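Long-range contacts in terminal oxygenase component of carbazole (Janthinobacterium sp., PDB 7BUG), which catalyses, as the terminal oxygenase of carbazole 1,9a-dioxygenase, the angular dioxygenation of carbazole, using a Rieske [2Fe-2S] cluster and a mononuclear iron: residues Lys61-Lys66 with Arg98-Val103; Gly41-Leu46 with Leu54-Asp59; Arg68-Gly73 with Gln119-Tyr124. One frame throughout, in Å; residues are numbered along the deposited sequence.

Contact 1: Lys61-Lys66 with Arg98-Val103; sequences KLYCLK and RWEDGV. With MG (magnesium ion), chain F; CO3 (carbonate ion), chain M.
Leu65 lays its CD1 methyl over one face of the Trp99 indole, 3.9 Å from the centroid of the six-membered ring and 22° off the ring normal. The two side chains stand at about a right angle, with CD1 closest to CE3, at 3.6 Å. The other branch, CD2, turns to the loop backbone and reaches CA of Gly102 at 3.7 Å. Cutting Leu65 back to an alanine is likely to strip the methyl cover from this indole face and open a gap beside Gly102. In the Rieske domain, strand 61-66 of the six-stranded antiparallel sheet receives the turn that links strands 95-98 and 104-107. Two residues earlier, Tyr63 has its CG anti to the carbonyl carbon (chi1 -63°), which sets the ring across the start of the turn: CB touches CB of Trp99 at 3.9 Å, and CE2 lies 3.8 Å from CA of Glu100. On the turn itself, a magnesium ion binds Glu100 O at 2.1 Å and five waters; one water also donates to Trp99 O and another to Glu100 OE2. Arg98 braces the turn by gripping the Asp101 carboxylate side-on through NE and NH2, and Asp101 OD1 also accepts from Val103 N in an Asx turn.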
loop_
_atom_site.group_PDB
_atom_site.type_symbol
_atom_site.label_atom_id
_atom_site.label_comp_id
_atom_site.label_asym_id
_atom_site.label_seq_id
_atom_site.Cartn_x
_atom_site.Cartn_y
_atom_site.Cartn_z
ATOM N N LYS A 61 26.826 6.174 -29.872
ATOM C CA LYS A 61 27.371 6.590 -28.554
ATOM C C LYS A 61 26.185 6.635 -27.577
ATOM O O LYS A 61 25.116 7.209 -27.925
ATOM C CB LYS A 61 28.156 7.886 -28.615
ATOM C CG LYS A 61 28.687 8.384 -27.281
ATOM C CD LYS A 61 29.660 9.498 -27.387
ATOM C CE LYS A 61 29.927 10.184 -26.054
ATOM N NZ LYS A 61 30.654 9.281 -25.128
ATOM N N LEU A 62 26.438 6.179 -26.356
ATOM C CA LEU A 62 25.374 6.233 -25.326
ATOM C C LEU A 62 25.436 7.531 -24.522
ATOM O O LEU A 62 26.500 8.114 -24.228
ATOM C CB LEU A 62 25.498 5.017 -24.414
ATOM C CG LEU A 62 25.254 3.666 -25.053
ATOM C CD1 LEU A 62 25.335 2.579 -23.994
ATOM C CD2 LEU A 62 23.947 3.594 -25.772
ATOM N N TYR A 63 24.232 8.021 -24.175
ATOM C CA TYR A 63 24.079 9.233 -23.361
ATOM C C TYR A 63 23.003 8.954 -22.305
ATOM O O TYR A 63 22.083 8.151 -22.591
ATOM C CB TYR A 63 23.616 10.397 -24.230
ATOM C CG TYR A 63 24.596 10.806 -25.304
ATOM C CD1 TYR A 63 24.589 10.182 -26.528
ATOM C CD2 TYR A 63 25.533 11.763 -25.036
ATOM C CE1 TYR A 63 25.484 10.542 -27.514
ATOM C CE2 TYR A 63 26.424 12.175 -26.032
ATOM C CZ TYR A 63 26.384 11.561 -27.265
ATOM O OH TYR A 63 27.304 11.973 -28.215
ATOM N N CYS A 64 23.132 9.585 -21.149
ATOM C CA CYS A 64 22.202 9.369 -20.024
ATOM C C CYS A 64 21.776 10.724 -19.477
ATOM O O CYS A 64 22.655 11.493 -19.031
ATOM C CB CYS A 64 22.883 8.510 -18.973
ATOM S SG CYS A 64 21.808 8.235 -17.543
ATOM N N LEU A 65 20.463 10.978 -19.448
ATOM C CA LEU A 65 19.816 12.181 -18.878
ATOM C C LEU A 65 18.911 11.727 -17.759
ATOM O O LEU A 65 18.337 10.639 -17.848
ATOM C CB LEU A 65 18.924 12.865 -19.916
ATOM C CG LEU A 65 19.565 13.835 -20.872
ATOM C CD1 LEU A 65 18.551 14.211 -21.926
ATOM C CD2 LEU A 65 20.049 15.079 -20.122
ATOM N N LYS A 66 18.809 12.528 -16.730
ATOM C CA LYS A 66 17.772 12.257 -15.708
ATOM C C LYS A 66 16.409 12.334 -16.392
ATOM O O LYS A 66 16.100 13.306 -17.049
ATOM C CB LYS A 66 17.920 13.169 -14.504
ATOM C CG LYS A 66 16.803 12.960 -13.485
ATOM C CD LYS A 66 17.203 13.616 -12.173
ATOM C CE LYS A 66 18.299 12.876 -11.457
ATOM N NZ LYS A 66 18.378 13.256 -10.041
ATOM N N ARG A 98 19.896 19.104 -24.592
ATOM C CA ARG A 98 20.959 18.353 -25.296
ATOM C C ARG A 98 21.300 17.083 -24.531
ATOM O O ARG A 98 21.589 17.173 -23.347
ATOM C CB ARG A 98 22.180 19.248 -25.471
ATOM C CG ARG A 98 21.888 20.470 -26.326
ATOM C CD ARG A 98 23.223 20.997 -26.825
ATOM N NE ARG A 98 23.950 21.605 -25.757
ATOM C CZ ARG A 98 24.200 22.911 -25.626
ATOM N NH1 ARG A 98 23.729 23.787 -26.509
ATOM N NH2 ARG A 98 24.929 23.338 -24.610
ATOM N N TRP A 99 21.357 15.940 -25.200
ATOM C CA TRP A 99 21.844 14.697 -24.584
ATOM C C TRP A 99 23.273 14.893 -24.088
ATOM O O TRP A 99 23.637 14.278 -23.095
ATOM C CB TRP A 99 21.742 13.546 -25.573
ATOM C CG TRP A 99 20.350 13.103 -25.860
ATOM C CD1 TRP A 99 19.537 13.442 -26.911
ATOM C CD2 TRP A 99 19.586 12.192 -25.030
ATOM N NE1 TRP A 99 18.338 12.797 -26.801
ATOM C CE2 TRP A 99 18.355 11.999 -25.675
ATOM C CE3 TRP A 99 19.848 11.484 -23.857
ATOM C CZ2 TRP A 99 17.335 11.207 -25.137
ATOM C CZ3 TRP A 99 18.855 10.657 -23.349
ATOM C CH2 TRP A 99 17.653 10.461 -24.020
ATOM N N GLU A 100 24.128 15.616 -24.825
ATOM C CA GLU A 100 25.582 15.566 -24.527
ATOM C C GLU A 100 25.895 16.263 -23.204
ATOM O O GLU A 100 26.828 15.799 -22.511
ATOM C CB GLU A 100 26.359 16.229 -25.677
ATOM C CG GLU A 100 27.843 16.003 -25.555
ATOM C CD GLU A 100 28.520 17.024 -24.676
ATOM O OE1 GLU A 100 28.042 18.203 -24.671
ATOM O OE2 GLU A 100 29.530 16.655 -24.028
ATOM N N ASP A 101 25.184 17.321 -22.804
ATOM C CA ASP A 101 25.540 18.061 -21.584
ATOM C C ASP A 101 24.323 18.448 -20.734
ATOM O O ASP A 101 24.503 19.124 -19.689
ATOM C CB ASP A 101 26.333 19.323 -21.910
ATOM C CG ASP A 101 25.672 20.250 -22.895
ATOM O OD1 ASP A 101 24.453 20.148 -23.140
ATOM O OD2 ASP A 101 26.403 21.152 -23.396
ATOM N N GLY A 102 23.136 18.055 -21.161
ATOM C CA GLY A 102 21.863 18.336 -20.463
ATOM C C GLY A 102 21.395 19.772 -20.528
ATOM O O GLY A 102 20.404 20.138 -19.899
ATOM N N VAL A 103 22.062 20.623 -21.292
ATOM C CA VAL A 103 21.712 22.057 -21.303
ATOM C C VAL A 103 20.356 22.248 -21.953
ATOM O O VAL A 103 20.021 21.573 -22.993
ATOM C CB VAL A 103 22.807 22.872 -22.023
ATOM C CG1 VAL A 103 22.351 24.296 -22.292
ATOM C CG2 VAL A 103 24.104 22.842 -21.223
HETATM MG MG MG F . 27.632 14.271 -21.332
HETATM C C CO3 M . 30.532 10.346 -21.112
HETATM O O1 CO3 M . 29.610 9.467 -20.955
HETATM O O2 CO3 M . 30.779 11.262 -20.161
HETATM O O3 CO3 M . 31.125 10.441 -22.290
HETATM O O HOH W 1 25.593 13.509 -21.287
HETATM O O HOH W 2 29.478 15.296 -21.662
HETATM O O HOH W 3 28.005 12.992 -22.901
HETATM O O HOH W 4 28.206 12.820 -19.977
HETATM O O HOH W 5 27.234 15.597 -19.723
#

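Contact 2: Gly41-Leu46 with Leu54-Asp59; sequences GEPKTL and LVNRID
The Pro43 ring runs alongside the Asn56 side chain. From CB outward, each of its side-chain atoms meets segment 54-59. CB is 4.1 Å from CD2 of Leu54 and also close to the carbonyl O of Val55; CG of Pro43 rests 3.7 Å from CG of Asn56, the amide carbon; and CD, closing the ring, comes to 3.6 Å from Asn56 OD1. With no N-H to offer, the proline meets this amide by contact alone. Asn56 presents it because its CG is anti to the backbone N (chi1 -159°), and OD1 also takes a weak bond from Arg57 N. Asn56 lies in the beta hairpin of strands 44-48 and 51-58, which forms one edge of the antiparallel sheet of the Rieske domain, and Pro43 just ahead of its first strand. Lys44 and Val55 are a hydrogen-bonded pair, with Lys44 N 2.8 Å from Val55 O and Val55 N 2.9 Å from Lys44 O. Thr45 and Leu54 follow as a non-hydrogen-bonded pair, CG2 of the threonine meeting CD2 of the leucine at 4.0 Å. On the Val55 face, CD2 of Leu46 touches CG2 of Val55. Where the chain enters the hairpin, Gly41 N bonds to Arg57 O at 2.8 Å, nearly straight at 171°. The Lys44 chain bends at chi2 and chi4, bringing NZ back to Glu42 O from above its carbonyl plane.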
loop_
_atom_site.group_PDB
_atom_site.type_symbol
_atom_site.label_atom_id
_atom_site.label_comp_id
_atom_site.label_asym_id
_atom_site.label_seq_id
_atom_site.Cartn_x
_atom_site.Cartn_y
_atom_site.Cartn_z
ATOM N N GLY A 41 18.751 5.618 -31.537
ATOM C CA GLY A 41 17.603 6.522 -31.426
ATOM C C GLY A 41 16.387 5.891 -30.772
ATOM O O GLY A 41 15.255 6.404 -31.061
ATOM N N GLU A 42 16.563 4.844 -29.952
ATOM C CA GLU A 42 15.442 4.227 -29.187
ATOM C C GLU A 42 15.701 4.441 -27.687
ATOM O O GLU A 42 16.212 3.536 -27.053
ATOM C CB GLU A 42 15.316 2.760 -29.570
ATOM C CG GLU A 42 14.970 2.607 -31.066
ATOM C CD GLU A 42 14.999 1.216 -31.686
ATOM O OE1 GLU A 42 14.719 0.235 -30.964
ATOM O OE2 GLU A 42 15.289 1.115 -32.911
ATOM N N PRO A 43 15.418 5.620 -27.110
ATOM C CA PRO A 43 15.693 5.858 -25.684
ATOM C C PRO A 43 14.998 4.811 -24.813
ATOM O O PRO A 43 13.907 4.353 -25.131
ATOM C CB PRO A 43 15.188 7.261 -25.385
ATOM C CG PRO A 43 15.054 7.926 -26.743
ATOM C CD PRO A 43 14.819 6.809 -27.730
ATOM N N LYS A 44 15.647 4.451 -23.702
ATOM C CA LYS A 44 15.142 3.442 -22.740
ATOM C C LYS A 44 15.097 4.105 -21.377
ATOM O O LYS A 44 16.009 4.908 -21.060
ATOM C CB LYS A 44 16.067 2.233 -22.751
ATOM C CG LYS A 44 16.112 1.480 -24.084
ATOM C CD LYS A 44 14.842 0.660 -24.332
ATOM C CE LYS A 44 14.789 -0.077 -25.662
ATOM N NZ LYS A 44 15.274 0.773 -26.776
ATOM N N THR A 45 14.087 3.773 -20.571
ATOM C CA THR A 45 13.934 4.288 -19.193
ATOM C C THR A 45 14.386 3.217 -18.230
ATOM O O THR A 45 14.164 2.044 -18.516
ATOM C CB THR A 45 12.461 4.415 -18.806
ATOM O OG1 THR A 45 11.879 3.140 -19.083
ATOM C CG2 THR A 45 11.733 5.448 -19.599
ATOM N N LEU A 46 14.973 3.634 -17.125
ATOM C CA LEU A 46 15.270 2.685 -16.047
ATOM C C LEU A 46 15.401 3.497 -14.764
ATOM O O LEU A 46 15.512 4.718 -14.817
ATOM C CB LEU A 46 16.517 1.902 -16.382
ATOM C CG LEU A 46 17.775 2.753 -16.541
ATOM C CD1 LEU A 46 18.594 2.773 -15.279
ATOM C CD2 LEU A 46 18.586 2.217 -17.695
ATOM N N LEU A 54 17.067 8.202 -18.386
ATOM C CA LEU A 54 16.852 7.903 -19.813
ATOM C C LEU A 54 18.213 7.655 -20.438
ATOM O O LEU A 54 19.160 8.427 -20.157
ATOM C CB LEU A 54 16.235 9.088 -20.536
ATOM C CG LEU A 54 14.737 9.089 -20.722
ATOM C CD1 LEU A 54 14.383 10.347 -21.490
ATOM C CD2 LEU A 54 14.241 7.852 -21.481
ATOM N N VAL A 55 18.309 6.597 -21.203
ATOM C CA VAL A 55 19.542 6.273 -21.974
ATOM C C VAL A 55 19.161 6.283 -23.443
ATOM O O VAL A 55 18.157 5.699 -23.827
ATOM C CB VAL A 55 20.172 4.949 -21.549
ATOM C CG1 VAL A 55 21.417 4.680 -22.349
ATOM C CG2 VAL A 55 20.473 4.926 -20.064
ATOM N N ASN A 56 20.018 6.893 -24.257
ATOM C CA ASN A 56 19.819 6.908 -25.720
ATOM C C ASN A 56 21.128 6.554 -26.425
ATOM O O ASN A 56 22.183 6.752 -25.833
ATOM C CB ASN A 56 19.349 8.270 -26.214
ATOM C CG ASN A 56 18.660 8.222 -27.576
ATOM O OD1 ASN A 56 18.392 7.143 -28.103
ATOM N ND2 ASN A 56 18.314 9.390 -28.131
ATOM N N ARG A 57 21.014 5.982 -27.609
ATOM C CA ARG A 57 22.189 5.716 -28.470
ATOM C C ARG A 57 22.088 6.670 -29.648
ATOM O O ARG A 57 21.059 6.611 -30.371
ATOM C CB ARG A 57 22.256 4.237 -28.876
ATOM C CG ARG A 57 23.518 3.954 -29.686
ATOM C CD ARG A 57 23.478 2.520 -30.124
ATOM N NE ARG A 57 23.470 1.498 -29.084
ATOM C CZ ARG A 57 24.527 1.095 -28.382
ATOM N NH1 ARG A 57 25.676 1.730 -28.489
ATOM N NH2 ARG A 57 24.418 0.120 -27.497
ATOM N N ILE A 58 23.111 7.484 -29.855
ATOM C CA ILE A 58 23.072 8.549 -30.905
ATOM C C ILE A 58 24.411 8.401 -31.635
ATOM O O ILE A 58 25.455 8.648 -31.011
ATOM C CB ILE A 58 22.880 9.935 -30.329
ATOM C CG1 ILE A 58 21.596 10.027 -29.485
ATOM C CG2 ILE A 58 22.835 10.957 -31.442
ATOM C CD1 ILE A 58 21.569 11.231 -28.610
ATOM N N ASP A 59 24.315 8.084 -32.916
ATOM C CA ASP A 59 25.509 7.792 -33.756
ATOM C C ASP A 59 26.392 6.765 -33.046
ATOM O O ASP A 59 27.619 6.949 -33.064
ATOM C CB ASP A 59 26.258 9.067 -34.076
ATOM C CG ASP A 59 25.580 9.957 -35.116
ATOM O OD1 ASP A 59 24.823 9.430 -35.960
ATOM O OD2 ASP A 59 25.792 11.162 -35.005
#

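Contact 3: Arg68-Gly73 with Gln119-Tyr124; sequences RCLHRG and QKLKTY. With FES (Fe2/s2 (inorganic) cluster), chain D.
With CG opposite its own carbonyl carbon (chi1 -67°) and an extended chi2, Leu70 directs both methyls at segment 119-124. Leu121 answers with CG anti to its backbone N (chi1 -178°), which helps carry CD1 back toward the loop 68-73. The leucines cross at a slant, CD2 of Leu70 lying 4.1 Å from CD1 of Leu121, and that same CD1 approaches the carbonyl O of Arg68. The other Leu70 methyl, CD1, sits 3.7 Å from CB of Gln119 and equally near the backbone C of Lys120. No hydrogen bond crosses between the segments; methyls meet methyls and backbone, and Gln119 sends its amide nitrogen to Gln115 instead. Loop 68-73 is the first cluster-binding loop of the Rieske domain, a Cys-X-His element, and Leu70 is its middle residue. On one side of that leucine, Cys69 SG binds FE1 at 2.4 Å; on the other, His71 ND1 binds FE2 at 2.1 Å. Cys90 and His93 complete the two iron sites. Within the loop, His71 N points at the cysteine sulfur, SG of Cys69 accepting at 3.6 Å and 169°. Arg72 folds its CG over the centre of one face of the His71 imidazole. A second subunit approaches here: His71 NE2 is hydrogen-bonded to its Asp359, and Arg72 forms a salt bridge with its Glu176.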
loop_
_atom_site.group_PDB
_atom_site.type_symbol
_atom_site.label_atom_id
_atom_site.label_comp_id
_atom_site.label_asym_id
_atom_site.label_seq_id
_atom_site.Cartn_x
_atom_site.Cartn_y
_atom_site.Cartn_z
ATOM N N ARG A 68 13.465 13.396 -15.694
ATOM C CA ARG A 68 12.658 14.270 -14.794
ATOM C C ARG A 68 12.838 15.680 -15.333
ATOM O O ARG A 68 13.947 16.255 -15.163
ATOM C CB ARG A 68 13.049 14.183 -13.334
ATOM C CG ARG A 68 12.084 14.962 -12.447
ATOM C CD ARG A 68 12.325 14.862 -10.950
ATOM N NE ARG A 68 13.616 15.443 -10.732
ATOM C CZ ARG A 68 14.435 15.167 -9.720
ATOM N NH1 ARG A 68 14.059 14.367 -8.744
ATOM N NH2 ARG A 68 15.625 15.700 -9.693
ATOM N N CYS A 69 11.835 16.206 -16.027
ATOM C CA CYS A 69 11.894 17.571 -16.573
ATOM C C CYS A 69 12.187 18.589 -15.447
ATOM O O CYS A 69 11.600 18.491 -14.367
ATOM C CB CYS A 69 10.623 17.901 -17.327
ATOM S SG CYS A 69 10.764 19.459 -18.233
ATOM N N LEU A 70 13.021 19.585 -15.724
ATOM C CA LEU A 70 13.316 20.689 -14.763
ATOM C C LEU A 70 12.081 21.524 -14.448
ATOM O O LEU A 70 12.041 22.187 -13.413
ATOM C CB LEU A 70 14.378 21.594 -15.375
ATOM C CG LEU A 70 15.749 20.987 -15.538
ATOM C CD1 LEU A 70 16.721 22.028 -16.110
ATOM C CD2 LEU A 70 16.286 20.349 -14.277
ATOM N N HIS A 71 11.115 21.584 -15.351
ATOM C CA HIS A 71 9.980 22.523 -15.265
ATOM C C HIS A 71 8.959 22.015 -14.218
ATOM O O HIS A 71 8.893 22.553 -13.104
ATOM C CB HIS A 71 9.420 22.699 -16.687
ATOM C CG HIS A 71 8.253 23.580 -16.751
ATOM N ND1 HIS A 71 7.216 23.309 -17.625
ATOM C CD2 HIS A 71 7.948 24.702 -16.068
ATOM C CE1 HIS A 71 6.303 24.259 -17.503
ATOM N NE2 HIS A 71 6.761 25.165 -16.532
ATOM N N ARG A 72 8.157 21.009 -14.582
ATOM C CA ARG A 72 7.091 20.475 -13.686
ATOM C C ARG A 72 7.404 19.043 -13.250
ATOM O O ARG A 72 6.528 18.372 -12.667
ATOM C CB ARG A 72 5.704 20.611 -14.327
ATOM C CG ARG A 72 5.349 22.032 -14.752
ATOM C CD ARG A 72 5.357 23.112 -13.684
ATOM N NE ARG A 72 4.492 22.743 -12.566
ATOM C CZ ARG A 72 3.187 22.924 -12.499
ATOM N NH1 ARG A 72 2.563 23.582 -13.453
ATOM N NH2 ARG A 72 2.547 22.501 -11.434
ATOM N N GLY A 73 8.595 18.530 -13.507
ATOM C CA GLY A 73 9.067 17.262 -12.929
ATOM C C GLY A 73 8.414 16.019 -13.475
ATOM O O GLY A 73 8.435 14.986 -12.805
ATOM N N GLN A 119 19.840 26.791 -17.660
ATOM C CA GLN A 119 19.470 25.597 -16.863
ATOM C C GLN A 119 20.101 24.372 -17.538
ATOM O O GLN A 119 20.370 24.349 -18.772
ATOM C CB GLN A 119 17.953 25.405 -16.768
ATOM C CG GLN A 119 17.183 26.557 -16.141
ATOM C CD GLN A 119 17.413 26.804 -14.675
ATOM O OE1 GLN A 119 18.064 26.018 -13.968
ATOM N NE2 GLN A 119 16.879 27.910 -14.199
ATOM N N LYS A 120 20.357 23.360 -16.722
ATOM C CA LYS A 120 20.976 22.079 -17.138
ATOM C C LYS A 120 20.256 20.921 -16.436
ATOM O O LYS A 120 20.187 20.978 -15.227
ATOM C CB LYS A 120 22.453 22.142 -16.752
ATOM C CG LYS A 120 23.296 20.974 -17.214
ATOM C CD LYS A 120 24.718 21.058 -16.695
ATOM C CE LYS A 120 25.365 22.400 -16.939
ATOM N NZ LYS A 120 26.832 22.354 -16.688
ATOM N N LEU A 121 19.819 19.923 -17.162
ATOM C CA LEU A 121 19.307 18.667 -16.623
ATOM C C LEU A 121 20.495 17.789 -16.276
ATOM O O LEU A 121 21.486 17.721 -17.042
ATOM C CB LEU A 121 18.426 18.063 -17.724
ATOM C CG LEU A 121 17.697 16.767 -17.450
ATOM C CD1 LEU A 121 16.896 16.813 -16.174
ATOM C CD2 LEU A 121 16.780 16.464 -18.641
ATOM N N LYS A 122 20.422 17.083 -15.161
ATOM C CA LYS A 122 21.508 16.189 -14.730
ATOM C C LYS A 122 21.791 15.138 -15.788
ATOM O O LYS A 122 20.821 14.576 -16.395
ATOM C CB LYS A 122 21.114 15.557 -13.392
ATOM C CG LYS A 122 22.167 14.635 -12.841
ATOM C CD LYS A 122 23.377 15.375 -12.342
ATOM C CE LYS A 122 24.182 14.603 -11.320
ATOM N NZ LYS A 122 25.470 15.267 -11.034
ATOM N N THR A 123 23.069 14.924 -16.077
ATOM C CA THR A 123 23.522 13.839 -16.947
ATOM C C THR A 123 24.410 12.963 -16.084
ATOM O O THR A 123 24.941 13.417 -15.015
ATOM C CB THR A 123 24.272 14.345 -18.189
ATOM O OG1 THR A 123 25.440 15.009 -17.698
ATOM C CG2 THR A 123 23.408 15.240 -19.042
ATOM N N TYR A 124 24.548 11.735 -16.517
ATOM C CA TYR A 124 25.462 10.749 -15.937
ATOM C C TYR A 124 26.330 10.192 -17.040
ATOM O O TYR A 124 25.836 9.882 -18.135
ATOM C CB TYR A 124 24.722 9.658 -15.155
ATOM C CG TYR A 124 24.095 10.203 -13.906
ATOM C CD1 TYR A 124 24.856 10.617 -12.828
ATOM C CD2 TYR A 124 22.721 10.258 -13.774
ATOM C CE1 TYR A 124 24.267 11.094 -11.661
ATOM C CE2 TYR A 124 22.109 10.755 -12.635
ATOM C CZ TYR A 124 22.888 11.166 -11.567
ATOM O OH TYR A 124 22.284 11.592 -10.441
HETATM FE FE1 FES D . 8.606 19.454 -19.211
HETATM FE FE2 FES D . 6.977 21.566 -18.755
HETATM S S1 FES D . 8.426 21.286 -20.439
HETATM S S2 FES D . 7.125 19.687 -17.538
#

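How the contacts relate
From the N terminus, contact 2 closes first, a short loop within the hairpin of strands 44-48 and 51-58. The chain then turns straight into strand 61-66, where contact 1 opens, so these two contacts stand in series and meet along neighbouring strands through Leu54-Leu65 and Asn56-Tyr63 backbone bonds. Contact 3 opens at 68-73, before contact 1 has closed at 98-103, and itself closes at 119-124; their loops therefore cross. Gly102 with Leu121 and Lys66 with Lys122 join contacts 1 and 3 directly. Contacts 2 and 3 do not touch. Together they tie the edge hairpin, the sheet's inner strands and a cluster-binding loop into one Rieske domain.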